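Local atomic coordinates of type III effector HopU1 (Pseudomonas syringae pv. tomato, PDB entry 3U0J), a protein that probably transfers ADP-ribose from NAD+ to arginine residues of target proteins, as a bacterial type III effector acting against plant immunity. Residues R36-F50 and P146-D160. Residues are numbered along the deposited sequence; the frame is centred on the assembly and turned at random.
Sequences RHYSTGQDRHDFYRF and PHIKMLSSALNRLMD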
loop_
_atom_site.group_PDB
_atom_site.type_symbol
_atom_site.label_atom_id
_atom_site.label_comp_id
_atom_site.label_asym_id
_atom_site.label_seq_id
_atom_site.Cartn_x
_atom_site.Cartn_y
_atom_site.Cartn_z
ATOM N N ARG A 36 10.376 10.935 10.437
ATOM C CA ARG A 36 10.066 9.769 9.629
ATOM C C ARG A 36 10.229 8.564 10.553
ATOM O O ARG A 36 11.204 8.462 11.304
ATOM C CB ARG A 36 10.988 9.650 8.413
ATOM C CG ARG A 36 11.000 10.884 7.523
ATOM C CD ARG A 36 11.039 10.536 6.037
ATOM N NE ARG A 36 11.939 9.417 5.757
ATOM C CZ ARG A 36 12.034 8.823 4.564
ATOM N NH1 ARG A 36 11.289 9.252 3.542
ATOM N NH2 ARG A 36 12.866 7.800 4.379
ATOM N N HIS A 37 9.263 7.661 10.524
ATOM C CA HIS A 37 9.263 6.571 11.474
ATOM C C HIS A 37 10.158 5.418 11.026
ATOM O O HIS A 37 10.051 4.955 9.894
ATOM C CB HIS A 37 7.841 6.070 11.721
ATOM C CG HIS A 37 7.793 4.781 12.480
ATOM N ND1 HIS A 37 8.019 4.710 13.839
ATOM C CD2 HIS A 37 7.593 3.507 12.064
ATOM C CE1 HIS A 37 7.934 3.452 14.232
ATOM N NE2 HIS A 37 7.677 2.699 13.176
ATOM N N TYR A 38 11.043 4.982 11.925
ATOM C CA TYR A 38 11.807 3.734 11.771
ATOM C C TYR A 38 11.577 2.805 12.954
ATOM O O TYR A 38 11.574 3.231 14.103
ATOM C CB TYR A 38 13.307 3.996 11.620
ATOM C CG TYR A 38 13.630 4.805 10.401
ATOM C CD1 TYR A 38 13.997 4.188 9.213
ATOM C CD2 TYR A 38 13.544 6.194 10.425
ATOM C CE1 TYR A 38 14.277 4.934 8.085
ATOM C CE2 TYR A 38 13.825 6.944 9.311
ATOM C CZ TYR A 38 14.193 6.314 8.139
ATOM O OH TYR A 38 14.475 7.069 7.015
ATOM N N SER A 39 11.407 1.525 12.663
ATOM C CA SER A 39 11.094 0.547 13.687
ATOM C C SER A 39 12.211 0.399 14.701
ATOM O O SER A 39 13.389 0.608 14.394
ATOM C CB SER A 39 10.818 -0.804 13.044
ATOM O OG SER A 39 11.902 -1.176 12.228
ATOM N N THR A 40 11.816 0.030 15.913
ATOM C CA THR A 40 12.742 -0.305 16.986
ATOM C C THR A 40 12.621 -1.784 17.253
ATOM O O THR A 40 11.744 -2.462 16.692
ATOM C CB THR A 40 12.347 0.401 18.274
ATOM O OG1 THR A 40 11.088 -0.129 18.739
ATOM C CG2 THR A 40 12.199 1.891 18.023
ATOM N N GLY A 41 13.481 -2.291 18.129
ATOM C CA GLY A 41 13.411 -3.687 18.518
ATOM C C GLY A 41 12.071 -4.059 19.140
ATOM O O GLY A 41 11.529 -5.128 18.863
ATOM N N GLN A 42 11.531 -3.182 19.980
ATOM C CA GLN A 42 10.258 -3.456 20.625
ATOM C C GLN A 42 9.145 -3.519 19.573
ATOM O O GLN A 42 8.290 -4.412 19.621
ATOM C CB GLN A 42 9.955 -2.417 21.714
ATOM C CG GLN A 42 8.627 -2.623 22.448
ATOM C CD GLN A 42 8.573 -3.911 23.234
ATOM O OE1 GLN A 42 7.683 -4.760 23.021
ATOM N NE2 GLN A 42 9.538 -4.081 24.147
ATOM N N ASP A 43 9.183 -2.595 18.614
ATOM C CA ASP A 43 8.208 -2.582 17.537
ATOM C C ASP A 43 8.187 -3.908 16.819
ATOM O O ASP A 43 7.112 -4.488 16.601
ATOM C CB ASP A 43 8.531 -1.492 16.523
ATOM C CG ASP A 43 8.246 -0.116 17.050
ATOM O OD1 ASP A 43 7.446 -0.019 18.003
ATOM O OD2 ASP A 43 8.819 0.868 16.529
ATOM N N ARG A 44 9.381 -4.383 16.449
ATOM C CA ARG A 44 9.523 -5.629 15.700
ATOM C C ARG A 44 9.014 -6.834 16.487
ATOM O O ARG A 44 8.533 -7.797 15.905
ATOM C CB ARG A 44 10.958 -5.830 15.235
ATOM C CG ARG A 44 11.408 -4.804 14.196
ATOM C CD ARG A 44 12.753 -5.146 13.535
ATOM N NE ARG A 44 13.876 -4.961 14.457
ATOM C CZ ARG A 44 14.415 -3.778 14.760
ATOM N NH1 ARG A 44 13.937 -2.654 14.211
ATOM N NH2 ARG A 44 15.425 -3.715 15.625
ATOM N N HIS A 45 9.081 -6.780 17.813
ATOM C CA HIS A 45 8.472 -7.837 18.609
ATOM C C HIS A 45 6.934 -7.722 18.594
ATOM O O HIS A 45 6.206 -8.716 18.472
ATOM C CB HIS A 45 8.975 -7.765 20.048
ATOM C CG HIS A 45 10.193 -8.592 20.316
ATOM N ND1 HIS A 45 11.446 -8.041 20.480
ATOM C CD2 HIS A 45 10.344 -9.928 20.470
ATOM C CE1 HIS A 45 12.320 -9.002 20.706
ATOM N NE2 HIS A 45 11.676 -10.157 20.704
ATOM N N ASP A 46 6.460 -6.488 18.756
ATOM C CA ASP A 46 5.048 -6.195 18.708
ATOM C C ASP A 46 4.501 -6.817 17.429
ATOM O O ASP A 46 3.566 -7.627 17.463
ATOM C CB ASP A 46 4.845 -4.688 18.667
ATOM C CG ASP A 46 5.079 -4.031 20.001
ATOM O OD1 ASP A 46 5.214 -4.771 21.003
ATOM O OD2 ASP A 46 5.122 -2.770 20.051
ATOM N N PHE A 47 5.114 -6.451 16.303
ATOM C CA PHE A 47 4.655 -6.924 15.006
ATOM C C PHE A 47 4.557 -8.444 14.894
ATOM O O PHE A 47 3.560 -8.975 14.406
ATOM C CB PHE A 47 5.536 -6.416 13.882
ATOM C CG PHE A 47 5.100 -6.909 12.538
ATOM C CD1 PHE A 47 4.066 -6.272 11.853
ATOM C CD2 PHE A 47 5.683 -8.040 11.971
ATOM C CE1 PHE A 47 3.651 -6.736 10.613
ATOM C CE2 PHE A 47 5.275 -8.510 10.728
ATOM C CZ PHE A 47 4.260 -7.863 10.047
ATOM N N TYR A 48 5.606 -9.133 15.312
ATOM C CA TYR A 48 5.600 -10.581 15.300
ATOM C C TYR A 48 4.383 -11.143 16.056
ATOM O O TYR A 48 3.689 -12.036 15.557
ATOM C CB TYR A 48 6.895 -11.145 15.889
ATOM C CG TYR A 48 6.842 -12.632 15.953
ATOM C CD1 TYR A 48 7.052 -13.389 14.824
ATOM C CD2 TYR A 48 6.516 -13.288 17.130
ATOM C CE1 TYR A 48 6.969 -14.775 14.861
ATOM C CE2 TYR A 48 6.431 -14.681 17.182
ATOM C CZ TYR A 48 6.660 -15.416 16.039
ATOM O OH TYR A 48 6.580 -16.794 16.059
ATOM N N ARG A 49 4.121 -10.621 17.250
ATOM C CA ARG A 49 2.983 -11.078 18.033
ATOM C C ARG A 49 1.661 -10.692 17.378
ATOM O O ARG A 49 0.682 -11.429 17.466
ATOM C CB ARG A 49 3.028 -10.530 19.476
ATOM C CG ARG A 49 3.834 -11.385 20.467
ATOM C CD ARG A 49 3.646 -12.902 20.247
ATOM N NE ARG A 49 4.777 -13.645 20.792
ATOM C CZ ARG A 49 4.941 -14.959 20.683
ATOM N NH1 ARG A 49 4.021 -15.682 20.059
ATOM N NH2 ARG A 49 6.022 -15.547 21.213
ATOM N N PHE A 50 1.636 -9.527 16.741
ATOM C CA PHE A 50 0.452 -9.071 16.036
ATOM C C PHE A 50 0.164 -10.028 14.924
ATOM O O PHE A 50 -0.967 -10.504 14.781
ATOM C CB PHE A 50 0.659 -7.676 15.435
ATOM C CG PHE A 50 -0.306 -7.337 14.311
ATOM C CD1 PHE A 50 -1.584 -6.861 14.581
ATOM C CD2 PHE A 50 0.066 -7.491 12.985
ATOM C CE1 PHE A 50 -2.480 -6.546 13.540
ATOM C CE2 PHE A 50 -0.820 -7.181 11.953
ATOM C CZ PHE A 50 -2.094 -6.703 12.241
ATOM N N PRO A 146 0.761 -1.942 15.418
ATOM C CA PRO A 146 2.001 -2.682 15.188
ATOM C C PRO A 146 2.266 -2.888 13.700
ATOM O O PRO A 146 3.412 -2.887 13.291
ATOM C CB PRO A 146 1.737 -4.021 15.866
ATOM C CG PRO A 146 0.677 -3.762 16.831
ATOM C CD PRO A 146 -0.180 -2.702 16.255
ATOM N N HIS A 147 1.221 -3.048 12.899
ATOM C CA HIS A 147 1.386 -3.235 11.459
ATOM C C HIS A 147 1.534 -1.901 10.724
ATOM O O HIS A 147 2.306 -1.776 9.764
ATOM C CB HIS A 147 0.203 -4.020 10.881
ATOM C CG HIS A 147 0.233 -4.151 9.388
ATOM N ND1 HIS A 147 0.926 -5.155 8.744
ATOM C CD2 HIS A 147 -0.355 -3.413 8.413
ATOM C CE1 HIS A 147 0.767 -5.029 7.438
ATOM N NE2 HIS A 147 -0.007 -3.982 7.209
ATOM N N ILE A 148 0.781 -0.901 11.157
ATOM C CA ILE A 148 0.871 0.374 10.476
ATOM C C ILE A 148 2.299 0.863 10.593
ATOM O O ILE A 148 2.894 1.322 9.616
ATOM C CB ILE A 148 -0.105 1.408 11.049
ATOM C CG1 ILE A 148 -1.541 1.012 10.686
ATOM C CG2 ILE A 148 0.212 2.759 10.495
ATOM C CD1 ILE A 148 -2.616 1.784 11.405
ATOM N N LYS A 149 2.852 0.717 11.793
ATOM C CA LYS A 149 4.181 1.218 12.069
ATOM C C LYS A 149 5.196 0.399 11.303
ATOM O O LYS A 149 6.103 0.951 10.698
ATOM C CB LYS A 149 4.486 1.241 13.575
ATOM C CG LYS A 149 3.494 2.062 14.406
ATOM C CD LYS A 149 4.066 2.448 15.768
ATOM C CE LYS A 149 4.541 1.228 16.576
ATOM N NZ LYS A 149 5.260 1.611 17.835
ATOM N N MET A 150 5.036 -0.919 11.299
ATOM C CA MET A 150 6.015 -1.759 10.634
ATOM C C MET A 150 6.049 -1.438 9.148
ATOM O O MET A 150 7.132 -1.305 8.575
ATOM C CB MET A 150 5.758 -3.245 10.886
ATOM C CG MET A 150 7.038 -4.109 10.871
ATOM S SD MET A 150 8.464 -3.494 11.812
ATOM C CE MET A 150 9.675 -4.375 10.925
ATOM N N LEU A 151 4.877 -1.278 8.530
ATOM C CA LEU A 151 4.813 -0.994 7.092
ATOM C C LEU A 151 5.443 0.365 6.795
ATOM O O LEU A 151 6.222 0.512 5.845
ATOM C CB LEU A 151 3.376 -1.012 6.585
ATOM C CG LEU A 151 3.092 -1.682 5.234
ATOM C CD1 LEU A 151 1.964 -0.987 4.511
ATOM C CD2 LEU A 151 4.300 -1.763 4.341
ATOM N N SER A 152 5.114 1.364 7.611
ATOM C CA SER A 152 5.726 2.666 7.439
ATOM C C SER A 152 7.247 2.547 7.478
ATOM O O SER A 152 7.933 3.032 6.591
ATOM C CB SER A 152 5.242 3.638 8.504
ATOM O OG SER A 152 3.865 3.922 8.356
ATOM N N SER A 153 7.771 1.885 8.500
ATOM C CA SER A 153 9.214 1.709 8.606
ATOM C C SER A 153 9.767 1.030 7.362
ATOM O O SER A 153 10.787 1.446 6.830
ATOM C CB SER A 153 9.588 0.904 9.853
ATOM O OG SER A 153 10.994 0.753 9.970
ATOM N N ALA A 154 9.085 -0.012 6.897
ATOM C CA ALA A 154 9.561 -0.742 5.738
ATOM C C ALA A 154 9.744 0.209 4.575
ATOM O O ALA A 154 10.813 0.244 3.947
ATOM C CB ALA A 154 8.607 -1.838 5.365
ATOM N N LEU A 155 8.701 0.978 4.279
ATOM C CA LEU A 155 8.771 1.879 3.142
ATOM C C LEU A 155 9.875 2.907 3.365
ATOM O O LEU A 155 10.552 3.295 2.429
ATOM C CB LEU A 155 7.434 2.561 2.896
ATOM C CG LEU A 155 6.182 1.677 2.866
ATOM C CD1 LEU A 155 4.959 2.504 2.491
ATOM C CD2 LEU A 155 6.314 0.475 1.934
ATOM N N ASN A 156 10.074 3.341 4.601
ATOM C CA ASN A 156 11.117 4.321 4.866
ATOM C C ASN A 156 12.520 3.751 4.600
ATOM O O ASN A 156 13.305 4.374 3.875
ATOM C CB ASN A 156 10.994 4.932 6.275
ATOM C CG ASN A 156 9.969 6.078 6.346
ATOM O OD1 ASN A 156 9.699 6.736 5.355
ATOM N ND2 ASN A 156 9.419 6.324 7.533
ATOM N N ARG A 157 12.822 2.580 5.182
ATOM C CA ARG A 157 14.064 1.847 4.934
ATOM C C ARG A 157 14.318 1.724 3.428
ATOM O O ARG A 157 15.423 1.948 2.960
ATOM C CB ARG A 157 13.963 0.427 5.489
ATOM C CG ARG A 157 14.721 0.084 6.770
ATOM C CD ARG A 157 14.152 0.837 7.886
ATOM N NE ARG A 157 14.070 0.169 9.191
ATOM C CZ ARG A 157 14.916 0.390 10.199
ATOM N NH1 ARG A 157 15.985 1.157 10.025
ATOM N NH2 ARG A 157 14.706 -0.170 11.376
ATOM N N LEU A 158 13.297 1.345 2.668
ATOM C CA LEU A 158 13.469 1.132 1.228
ATOM C C LEU A 158 13.619 2.425 0.440
ATOM O O LEU A 158 14.461 2.518 -0.451
ATOM C CB LEU A 158 12.310 0.326 0.633
ATOM C CG LEU A 158 12.181 -1.175 0.902
ATOM C CD1 LEU A 158 10.766 -1.660 0.554
ATOM C CD2 LEU A 158 13.250 -1.988 0.168
ATOM N N MET A 159 12.783 3.416 0.721
ATOM C CA MET A 159 12.946 4.692 0.044
ATOM C C MET A 159 14.342 5.265 0.374
ATOM O O MET A 159 14.938 5.951 -0.433
ATOM C CB MET A 159 11.799 5.657 0.375
ATOM C CG MET A 159 10.510 5.386 -0.408
ATOM S SD MET A 159 9.186 6.577 -0.126
ATOM C CE MET A 159 9.053 6.373 1.630
ATOM N N ASP A 160 14.886 4.948 1.542
ATOM C CA ASP A 160 16.195 5.492 1.907
ATOM C C ASP A 160 17.293 5.026 0.987
ATOM O O ASP A 160 18.233 5.776 0.707
ATOM C CB ASP A 160 16.579 5.152 3.339
ATOM C CG ASP A 160 15.911 6.058 4.340
ATOM O OD1 ASP A 160 15.339 7.080 3.896
ATOM O OD2 ASP A 160 15.956 5.742 5.554
#
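Asp160 takes two partners from the extended loop 36-39, near the start of the modelled chain. Its OD1 forms a salt bridge with Arg36 NH2 (2.6 Å), and its OD2 accepts a hydrogen bond from Tyr38 OH. Arg36 NH2 also donates to Tyr38 OH, which lies in the guanidinium plane, so the three groups form a closed polar cluster. Asn156 OD1 sits over the centre of one guanidinium face of Arg36. Asn156 ND2 gives a nearly straight bond to His37 O (2.8 Å, 172°). Further along, Ser39 N donates to Ser153 OG (2.8 Å), and Arg157 NH2 reaches Ser39 OG (3.1 Å). Glu91 of helix 89-99 joins this group by binding Ser39, Ser153 and Arg157; its negative charge probably eases the close approach of the Arg44 and Arg157 guanidinium groups.

Lys149 NZ bridges to Asp43 OD1 (2.7 Å), arriving from above the carboxylate plane. Asp138 is a second acid partner of this lysine. Asp43 also completes a capping box with Thr40 at the start of helix 41-52.

Apolar packing follows. Met150 has CG anti to the backbone N (chi1 -150°), which lays CG over one face of the Phe47 ring, 4.1 Å from the ring centroid. His147 ND1 lies at the edge of that ring. Phe50 CB packs on Pro146 CB (3.8 Å).

The axes of segments 41-50 and 146-160 cross at -123°. In this ADP-ribosyltransferase exoenzyme fold, the N-terminal loop runs along helix 145-162, and helix 41-52 crosses its first turns.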